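Local structure of putative SAM-dependent O-methyltranferase (Podospora anserina, 4YMG) at residues V95-S100 and N129-L134; P66-E71 and K91-T96. The protein binds S-adenosylmethionine and probably transfers its methyl group to an oxygen of an acceptor, as cation-dependent O-methyltransferases do. One frame throughout, in Å; residues are numbered along the deposited sequence.

Contact 1. Residues V95-S100 and N129-L134. With SAM (S-adenosylmethionine), chain H.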
ATOM      1  N   VAL B  95      21.890   0.562   2.561  1.00 14.91           N
ATOM      2  CA  VAL B  95      22.495   0.861   3.848  1.00 15.18           C
ATOM      3  C   VAL B  95      21.572   0.374   4.957  1.00 16.73           C
ATOM      4  O   VAL B  95      20.388   0.708   4.985  1.00 18.33           O
ATOM      5  CB  VAL B  95      22.753   2.367   4.001  1.00 15.22           C
ATOM      6  CG1 VAL B  95      23.339   2.661   5.366  1.00 16.55           C
ATOM      7  CG2 VAL B  95      23.675   2.862   2.874  1.00 15.03           C
ATOM      8  N   THR B  96      22.089  -0.425   5.873  1.00 15.87           N
ATOM      9  CA  THR B  96      21.216  -0.901   6.930  1.00 16.93           C
ATOM     10  C   THR B  96      21.858  -0.747   8.312  1.00 19.87           C
ATOM     11  O   THR B  96      23.044  -1.049   8.509  1.00 17.63           O
ATOM     12  CB  THR B  96      20.787  -2.376   6.652  1.00 18.19           C
ATOM     13  OG1 THR B  96      19.889  -2.828   7.676  1.00 14.39           O
ATOM     14  CG2 THR B  96      21.990  -3.308   6.529  1.00 18.19           C
ATOM     15  N   LEU B  97      21.066  -0.250   9.262  1.00 15.29           N
ATOM     16  CA  LEU B  97      21.569   0.092  10.591  1.00 16.90           C
ATOM     17  C   LEU B  97      21.108  -0.911  11.641  1.00 20.33           C
ATOM     18  O   LEU B  97      19.964  -1.355  11.605  1.00 15.99           O
ATOM     19  CB  LEU B  97      21.108   1.495  11.008  1.00 17.23           C
ATOM     20  CG  LEU B  97      21.211   2.658  10.015  1.00 21.04           C
ATOM     21  CD1 LEU B  97      20.942   3.974  10.740  1.00 16.48           C
ATOM     22  CD2 LEU B  97      22.567   2.682   9.344  1.00 19.23           C
ATOM     23  N   GLU B  98      21.990  -1.242  12.587  1.00 18.74           N
ATOM     24  CA  GLU B  98      21.679  -2.225  13.635  1.00 19.47           C
ATOM     25  C   GLU B  98      22.596  -2.030  14.852  1.00 17.93           C
ATOM     26  O   GLU B  98      23.763  -1.709  14.684  1.00 17.76           O
ATOM     27  CB  GLU B  98      21.828  -3.639  13.077  1.00 15.94           C
ATOM     28  CG  GLU B  98      21.637  -4.736  14.102  1.00 16.18           C
ATOM     29  CD  GLU B  98      20.275  -4.674  14.734  1.00 18.19           C
ATOM     30  OE1 GLU B  98      19.286  -4.628  13.966  1.00 16.74           O
ATOM     31  OE2 GLU B  98      20.197  -4.667  15.986  1.00 18.40           O
ATOM     32  N   TYR B  99      22.071  -2.266  16.027  1.00 19.75           N
ATOM     33  CA  TYR B  99      22.882  -2.039  17.217  1.00 23.55           C
ATOM     34  C   TYR B  99      23.206  -3.275  18.029  1.00 18.60           C
ATOM     35  O   TYR B  99      24.102  -3.321  18.800  1.00 17.85           O
ATOM     36  CB  TYR B  99      22.319  -0.932  18.074  1.00 23.94           C
ATOM     37  CG  TYR B  99      21.200  -1.276  18.971  1.00 32.02           C
ATOM     38  CD1 TYR B  99      21.083  -0.675  20.192  1.00 43.03           C
ATOM     39  CD2 TYR B  99      20.216  -2.157  18.591  1.00 36.05           C
ATOM     40  CE1 TYR B  99      20.045  -0.946  21.018  1.00 50.49           C
ATOM     41  CE2 TYR B  99      19.182  -2.457  19.435  1.00 42.72           C
ATOM     42  CZ  TYR B  99      19.099  -1.834  20.643  1.00 50.02           C
ATOM     43  OH  TYR B  99      18.090  -2.068  21.525  1.00 54.08           O
ATOM     44  N   SER B 100      22.425  -4.287  17.812  1.00 20.27           N
ATOM     45  CA  SER B 100      22.588  -5.522  18.566  1.00 22.91           C
ATOM     46  C   SER B 100      23.780  -6.329  18.067  1.00 24.88           C
ATOM     47  O   SER B 100      23.828  -6.704  16.899  1.00 23.25           O
ATOM     48  CB  SER B 100      21.326  -6.366  18.496  1.00 24.24           C
ATOM     49  OG  SER B 100      21.605  -7.678  18.934  1.00 23.36           O
ATOM     50  N   ASN B 129      22.814   7.411  17.089  1.00 17.48           N
ATOM     51  CA  ASN B 129      24.138   7.968  16.861  1.00 19.86           C
ATOM     52  C   ASN B 129      24.537   7.912  15.389  1.00 20.18           C
ATOM     53  O   ASN B 129      25.093   8.869  14.856  1.00 26.46           O
ATOM     54  CB  ASN B 129      25.175   7.234  17.715  1.00 21.60           C
ATOM     55  CG  ASN B 129      24.913   7.391  19.197  1.00 28.59           C
ATOM     56  OD1 ASN B 129      24.395   8.417  19.639  1.00 33.49           O
ATOM     57  ND2 ASN B 129      25.249   6.369  19.969  1.00 30.63           N
ATOM     58  N   THR B 130      24.241   6.795  14.730  1.00 19.02           N
ATOM     59  CA  THR B 130      24.784   6.541  13.395  1.00 14.93           C
ATOM     60  C   THR B 130      24.007   7.220  12.264  1.00 15.81           C
ATOM     61  O   THR B 130      24.603   7.646  11.268  1.00 17.91           O
ATOM     62  CB  THR B 130      24.834   5.032  13.100  1.00 19.38           C
ATOM     63  OG1 THR B 130      23.501   4.506  13.118  1.00 16.48           O
ATOM     64  CG2 THR B 130      25.698   4.291  14.145  1.00 16.16           C
ATOM     65  N   LEU B 131      22.690   7.313  12.405  1.00 12.93           N
ATOM     66  CA  LEU B 131      21.852   7.821  11.312  1.00 16.04           C
ATOM     67  C   LEU B 131      22.299   9.214  10.881  1.00 17.20           C
ATOM     68  O   LEU B 131      22.439   9.492   9.687  1.00 15.99           O
ATOM     69  CB  LEU B 131      20.369   7.844  11.717  1.00 14.16           C
ATOM     70  CG  LEU B 131      19.402   8.456  10.686  1.00 14.83           C
ATOM     71  CD1 LEU B 131      19.357   7.653   9.406  1.00 14.47           C
ATOM     72  CD2 LEU B 131      17.991   8.622  11.281  1.00 12.12           C
ATOM     73  N   LYS B 132      22.548  10.081  11.857  1.00 15.24           N
ATOM     74  CA  LYS B 132      22.925  11.452  11.548  1.00 18.66           C
ATOM     75  C   LYS B 132      24.295  11.540  10.869  1.00 19.36           C
ATOM     76  O   LYS B 132      24.640  12.584  10.310  1.00 17.73           O
ATOM     77  CB  LYS B 132      22.906  12.314  12.815  1.00 17.64           C
ATOM     78  CG  LYS B 132      23.890  11.904  13.898  1.00 19.39           C
ATOM     79  CD  LYS B 132      23.884  12.921  15.037  1.00 21.64           C
ATOM     80  CE  LYS B 132      22.494  13.048  15.648  1.00 26.61           C
ATOM     81  NZ  LYS B 132      21.994  11.758  16.239  1.00 23.48           N
ATOM     82  N   THR B 133      25.072  10.455  10.897  1.00 17.43           N
ATOM     83  CA  THR B 133      26.401  10.495  10.284  1.00 20.46           C
ATOM     84  C   THR B 133      26.345  10.147   8.799  1.00 18.83           C
ATOM     85  O   THR B 133      27.325  10.312   8.093  1.00 18.58           O
ATOM     86  CB  THR B 133      27.411   9.534  10.963  1.00 20.44           C
ATOM     87  OG1 THR B 133      27.025   8.174  10.735  1.00 20.60           O
ATOM     88  CG2 THR B 133      27.521   9.804  12.462  1.00 21.24           C
ATOM     89  N   LEU B 134      25.205   9.647   8.330  1.00 18.78           N
ATOM     90  CA  LEU B 134      25.070   9.303   6.917  1.00 15.58           C
ATOM     91  C   LEU B 134      25.107  10.551   6.036  1.00 20.30           C
ATOM     92  O   LEU B 134      24.772  11.651   6.485  1.00 26.60           O
ATOM     93  CB  LEU B 134      23.772   8.527   6.666  1.00 14.07           C
ATOM     94  CG  LEU B 134      23.650   7.231   7.470  1.00 18.49           C
ATOM     95  CD1 LEU B 134      22.395   6.452   7.073  1.00 15.92           C
ATOM     96  CD2 LEU B 134      24.879   6.392   7.247  1.00 23.50           C
TER
HETATM   97  N   SAM H1001      13.806  -5.036   9.280  1.00 18.63           N
HETATM   98  CA  SAM H1001      13.825  -6.399   9.820  1.00 19.74           C
HETATM   99  C   SAM H1001      12.991  -7.384   9.000  1.00 26.85           C
HETATM  100  O   SAM H1001      12.128  -6.998   8.197  1.00 22.62           O
HETATM  101  OXT SAM H1001      13.172  -8.594   9.155  1.00 28.68           O
HETATM  102  CB  SAM H1001      13.356  -6.477  11.268  1.00 16.78           C
HETATM  103  CG  SAM H1001      13.651  -5.273  12.156  1.00 16.10           C
HETATM  104  SD  SAM H1001      13.433  -5.678  13.910  1.00 21.56           S
HETATM  105  CE  SAM H1001      11.639  -5.432  14.069  1.00 32.20           C
HETATM  106  C5' SAM H1001      14.052  -4.184  14.753  1.00 17.04           C
HETATM  107  C4' SAM H1001      15.574  -4.152  14.770  1.00 16.67           C
HETATM  108  O4' SAM H1001      16.017  -2.869  15.170  1.00 19.43           O
HETATM  109  C3' SAM H1001      16.136  -5.147  15.784  1.00 18.40           C
HETATM  110  O3' SAM H1001      17.079  -5.968  15.139  1.00 20.71           O
HETATM  111  C2' SAM H1001      16.806  -4.287  16.846  1.00 16.61           C
HETATM  112  O2' SAM H1001      17.994  -4.859  17.346  1.00 21.77           O
HETATM  113  C1' SAM H1001      17.079  -2.997  16.086  1.00 15.05           C
HETATM  114  N9  SAM H1001      17.133  -1.807  16.947  1.00 16.62           N
HETATM  115  C8  SAM H1001      16.314  -1.465  18.001  1.00 20.11           C
HETATM  116  N7  SAM H1001      16.731  -0.270  18.496  1.00 20.67           N
HETATM  117  C5  SAM H1001      17.787   0.160  17.754  1.00 23.66           C
HETATM  118  C6  SAM H1001      18.602   1.287  17.807  1.00 22.43           C
HETATM  119  N6  SAM H1001      18.401   2.228  18.726  1.00 21.58           N
HETATM  120  N1  SAM H1001      19.626   1.432  16.890  1.00 16.63           N
HETATM  121  C2  SAM H1001      19.859   0.464  15.940  1.00 17.38           C
HETATM  122  N3  SAM H1001      19.056  -0.657  15.885  1.00 16.83           N
HETATM  123  C4  SAM H1001      18.036  -0.797  16.771  1.00 19.04           C

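Contact 2. Residues P66-E71 and K91-T96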
ATOM      1  N   PRO B  66      14.554   2.436  -6.759  1.00 20.58           N
ATOM      2  CA  PRO B  66      15.356   3.426  -6.033  1.00 19.80           C
ATOM      3  C   PRO B  66      16.837   3.262  -6.357  1.00 23.37           C
ATOM      4  O   PRO B  66      17.295   2.152  -6.646  1.00 21.17           O
ATOM      5  CB  PRO B  66      15.062   3.115  -4.558  1.00 11.95           C
ATOM      6  CG  PRO B  66      14.712   1.662  -4.552  1.00 19.07           C
ATOM      7  CD  PRO B  66      14.037   1.377  -5.873  1.00 18.50           C
ATOM      8  N   LYS B  67      17.566   4.368  -6.322  1.00 18.59           N
ATOM      9  CA  LYS B  67      19.000   4.360  -6.568  1.00 20.54           C
ATOM     10  C   LYS B  67      19.759   4.009  -5.297  1.00 21.19           C
ATOM     11  O   LYS B  67      20.813   3.392  -5.343  1.00 21.49           O
ATOM     12  CB  LYS B  67      19.446   5.723  -7.104  1.00 27.56           C
ATOM     13  CG  LYS B  67      20.943   5.902  -7.226  1.00 41.69           C
ATOM     14  CD  LYS B  67      21.285   7.005  -8.219  1.00 51.38           C
ATOM     15  CE  LYS B  67      21.264   6.476  -9.650  1.00 56.90           C
ATOM     16  NZ  LYS B  67      22.153   5.287  -9.818  1.00 59.06           N
ATOM     17  N   ARG B  68      19.214   4.419  -4.160  1.00 18.64           N
ATOM     18  CA  ARG B  68      19.812   4.125  -2.860  1.00 17.32           C
ATOM     19  C   ARG B  68      18.718   3.813  -1.868  1.00 18.56           C
ATOM     20  O   ARG B  68      17.675   4.475  -1.849  1.00 20.37           O
ATOM     21  CB  ARG B  68      20.638   5.303  -2.327  1.00 14.72           C
ATOM     22  CG  ARG B  68      21.982   5.520  -2.972  1.00 25.93           C
ATOM     23  CD  ARG B  68      22.738   6.670  -2.268  1.00 27.20           C
ATOM     24  NE  ARG B  68      23.502   6.245  -1.093  1.00 22.35           N
ATOM     25  CZ  ARG B  68      23.694   6.997  -0.015  1.00 25.48           C
ATOM     26  NH1 ARG B  68      23.159   8.210   0.061  1.00 22.67           N
ATOM     27  NH2 ARG B  68      24.415   6.540   0.998  1.00 29.55           N
ATOM     28  N   ILE B  69      18.963   2.822  -1.025  1.00 15.08           N
ATOM     29  CA  ILE B  69      18.005   2.448   0.005  1.00 16.68           C
ATOM     30  C   ILE B  69      18.647   2.487   1.378  1.00 18.03           C
ATOM     31  O   ILE B  69      19.758   1.980   1.574  1.00 19.51           O
ATOM     32  CB  ILE B  69      17.441   1.038  -0.247  1.00 18.10           C
ATOM     33  CG1 ILE B  69      16.618   1.025  -1.533  1.00 16.20           C
ATOM     34  CG2 ILE B  69      16.615   0.570   0.945  1.00 11.93           C
ATOM     35  CD1 ILE B  69      16.091  -0.351  -1.891  1.00 19.15           C
ATOM     36  N   LEU B  70      17.956   3.113   2.322  1.00 15.88           N
ATOM     37  CA  LEU B  70      18.350   3.075   3.727  1.00 12.88           C
ATOM     38  C   LEU B  70      17.326   2.303   4.538  1.00 11.50           C
ATOM     39  O   LEU B  70      16.126   2.513   4.384  1.00 15.60           O
ATOM     40  CB  LEU B  70      18.480   4.492   4.280  1.00 15.38           C
ATOM     41  CG  LEU B  70      18.628   4.646   5.788  1.00 15.82           C
ATOM     42  CD1 LEU B  70      19.936   4.022   6.278  1.00 12.50           C
ATOM     43  CD2 LEU B  70      18.579   6.124   6.120  1.00 15.27           C
ATOM     44  N   GLU B  71      17.769   1.416   5.420  1.00 11.68           N
ATOM     45  CA  GLU B  71      16.807   0.863   6.357  1.00 15.15           C
ATOM     46  C   GLU B  71      17.356   0.937   7.773  1.00 17.44           C
ATOM     47  O   GLU B  71      18.569   0.808   8.013  1.00 14.29           O
ATOM     48  CB  GLU B  71      16.410  -0.579   5.972  1.00 17.58           C
ATOM     49  CG  GLU B  71      17.328  -1.623   6.506  1.00 22.77           C
ATOM     50  CD  GLU B  71      16.863  -3.055   6.279  1.00 21.91           C
ATOM     51  OE1 GLU B  71      15.747  -3.288   5.747  1.00 16.89           O
ATOM     52  OE2 GLU B  71      17.627  -3.959   6.682  1.00 19.22           O
ATOM     53  N   LYS B  91      21.366  -2.126  -9.252  1.00 34.64           N
ATOM     54  CA  LYS B  91      22.441  -2.345  -8.284  1.00 32.68           C
ATOM     55  C   LYS B  91      22.506  -1.212  -7.261  1.00 25.03           C
ATOM     56  O   LYS B  91      23.570  -0.642  -6.987  1.00 20.53           O
ATOM     57  CB  LYS B  91      23.776  -2.535  -8.998  1.00 42.14           C
ATOM     58  CG  LYS B  91      23.822  -3.848  -9.784  1.00 47.85           C
ATOM     59  CD  LYS B  91      25.188  -4.136 -10.397  1.00 54.32           C
ATOM     60  CE  LYS B  91      25.043  -4.700 -11.809  1.00 59.09           C
ATOM     61  NZ  LYS B  91      24.035  -3.950 -12.620  1.00 61.18           N
ATOM     62  N   ALA B  92      21.342  -0.892  -6.706  1.00 22.21           N
ATOM     63  CA  ALA B  92      21.225   0.109  -5.655  1.00 24.11           C
ATOM     64  C   ALA B  92      22.107  -0.216  -4.455  1.00 23.71           C
ATOM     65  O   ALA B  92      22.247  -1.380  -4.073  1.00 22.55           O
ATOM     66  CB  ALA B  92      19.754   0.237  -5.205  1.00 20.88           C
ATOM     67  N   GLU B  93      22.695   0.817  -3.862  1.00 20.33           N
ATOM     68  CA  GLU B  93      23.331   0.667  -2.560  1.00 19.08           C
ATOM     69  C   GLU B  93      22.251   0.492  -1.499  1.00 20.68           C
ATOM     70  O   GLU B  93      21.203   1.144  -1.543  1.00 17.80           O
ATOM     71  CB  GLU B  93      24.210   1.877  -2.221  1.00 22.10           C
ATOM     72  CG  GLU B  93      24.933   1.725  -0.890  1.00 24.62           C
ATOM     73  CD  GLU B  93      25.790   2.930  -0.526  1.00 34.55           C
ATOM     74  OE1 GLU B  93      25.457   4.066  -0.931  1.00 31.30           O
ATOM     75  OE2 GLU B  93      26.804   2.734   0.174  1.00 39.31           O
ATOM     76  N   ILE B  94      22.505  -0.396  -0.551  1.00 17.81           N
ATOM     77  CA  ILE B  94      21.556  -0.660   0.517  1.00 16.65           C
ATOM     78  C   ILE B  94      22.269  -0.484   1.846  1.00 16.44           C
ATOM     79  O   ILE B  94      23.173  -1.241   2.193  1.00 22.67           O
ATOM     80  CB  ILE B  94      20.947  -2.063   0.387  1.00 16.33           C
ATOM     81  CG1 ILE B  94      20.100  -2.111  -0.888  1.00 19.91           C
ATOM     82  CG2 ILE B  94      20.079  -2.396   1.610  1.00 13.94           C
ATOM     83  CD1 ILE B  94      20.007  -3.453  -1.477  1.00 23.42           C
ATOM     84  N   VAL B  95      21.890   0.562   2.561  1.00 14.91           N
ATOM     85  CA  VAL B  95      22.495   0.861   3.848  1.00 15.18           C
ATOM     86  C   VAL B  95      21.572   0.374   4.957  1.00 16.73           C
ATOM     87  O   VAL B  95      20.388   0.708   4.985  1.00 18.33           O
ATOM     88  CB  VAL B  95      22.753   2.367   4.001  1.00 15.22           C
ATOM     89  CG1 VAL B  95      23.339   2.661   5.366  1.00 16.55           C
ATOM     90  CG2 VAL B  95      23.675   2.862   2.874  1.00 15.03           C
ATOM     91  N   THR B  96      22.089  -0.425   5.873  1.00 15.87           N
ATOM     92  CA  THR B  96      21.216  -0.901   6.930  1.00 16.93           C
ATOM     93  C   THR B  96      21.858  -0.747   8.312  1.00 19.87           C
ATOM     94  O   THR B  96      23.044  -1.049   8.509  1.00 17.63           O
ATOM     95  CB  THR B  96      20.787  -2.376   6.652  1.00 18.19           C
ATOM     96  OG1 THR B  96      19.889  -2.828   7.676  1.00 14.39           O
ATOM     97  CG2 THR B  96      21.990  -3.308   6.529  1.00 18.19           C
TER
HETATM   98  O   HOH W   1      23.196   3.507  -5.724  1.00 34.67           O

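Contact 1. Residues V95-S100 and N129-L134
L97 is the bump on strand 93-98 that fits among T130, L131 and L134 of residues 129-134. Its first torsion (chi1 -46°) sends CG out beside the backbone N, and the branch there splits the two methyls between different neighbours. CD1 reaches T130 OG1 at 3.5 Å and the CA-CB side of L131, with CB at 4.0 Å; the L97 and T130 side chains pass alongside one another, running in opposite senses. The other methyl, L97 CD2, meets L134 CD1 at 4.4 Å. That same CD1 of L134 settles between L97 and V95, whose CG1 it meets at 4.3 Å.

The opposite side of the strand serves the cofactor. E98 takes both ribose hydroxyls of SAM: O3' donates to OE1, and O2' donates to OE2 at 2.6 Å. OE2 also accepts from S100 N on its anti lone pair, which steadies the carboxylate. This ribose-gripping acid at the end of the second strand is characteristic of class I methyltransferases. Next to it, one face of the Y99 ring lies against the adenine, with SAM C5 3.4 Å above the ring plane.

I123 of the neighbouring strand 120-124 touches V95, L97 and L134, while L131 leans on Y153, T156 and I157 of helix 150-159.

Contact 2. Residues P66-E71 and K91-T96
R68 and E93 are paired in a parallel bridge, their side chains lying alongside one another on the sheet face that also bears L70 and V95. From CB the arginine chain goes out through CG, which lies anti to the carbonyl carbon, to CD, 4.0 Å from E93 OE1. A bend at chi3 (86°) then turns the head toward the glutamate. NE donates to E93 OE1 at 2.9 Å, the oxygen lying near the guanidinium plane, at its edge; this is the main bond of a salt bridge, to which NH2 adds a weak one to the same oxygen. NH2 also passes V95 CG2, while NH1 turns to the backbone oxygens of E135 and E137, and the head makes a cation-pi contact with F138. With the guanidinium gone, as in an alanine here, the E93 carboxylate would probably lose its charge partner and the E135 and E137 carbonyls a donor.

Between the strands the backbones are zipped in parallel register: I69 N to E93 O, V95 N to I69 O at 2.7 Å, and E71 N to V95 O. On the R68 face, L70 CD1 packs against V95 CG1 at 3.8 Å. The other face carries I69 CB against I94 CG1 and, further along, a buried polar pair: T96 OG1 donates to E71 OE2 at 2.7 Å, on that oxygen's anti lone pair. The second carboxylate oxygen, E71 OE1, is hydrogen-bonded to S79 OG, so both oxygens are engaged.

These are the two strands of the beta-alpha-beta unit that opens the Rossmann-like sheet. Its connecting helix 78-86 covers the I69 and I94 face with W83, and the pair is flanked by strand 138-143 beside 68-72 and by strand 120-124 beside 93-98.

Contact 2 pairs strands 68-72 and 93-98 within the sheet; contact 1 uses the later part of 93-98 and packs the end of helix 127-130 and the turn after it onto the strand. Their centres are 13 Å apart, and V95 and T96 belong to both. Along the chain the order is 66-71, 91-96, 95-100, 129-134. L97 N probably hydrogen-bonds to E71 O, continuing the strand pairing, while L70 CD1 reaches L134 CD1 at 3.5 Å and joins the two apolar clusters. Strand 93-98 thus pairs with 68-72 and is covered by 129-134, and its C-terminal end leads to E98 and, just past it, Y99 at the SAM site, as in Rossmann-like methyltransferases.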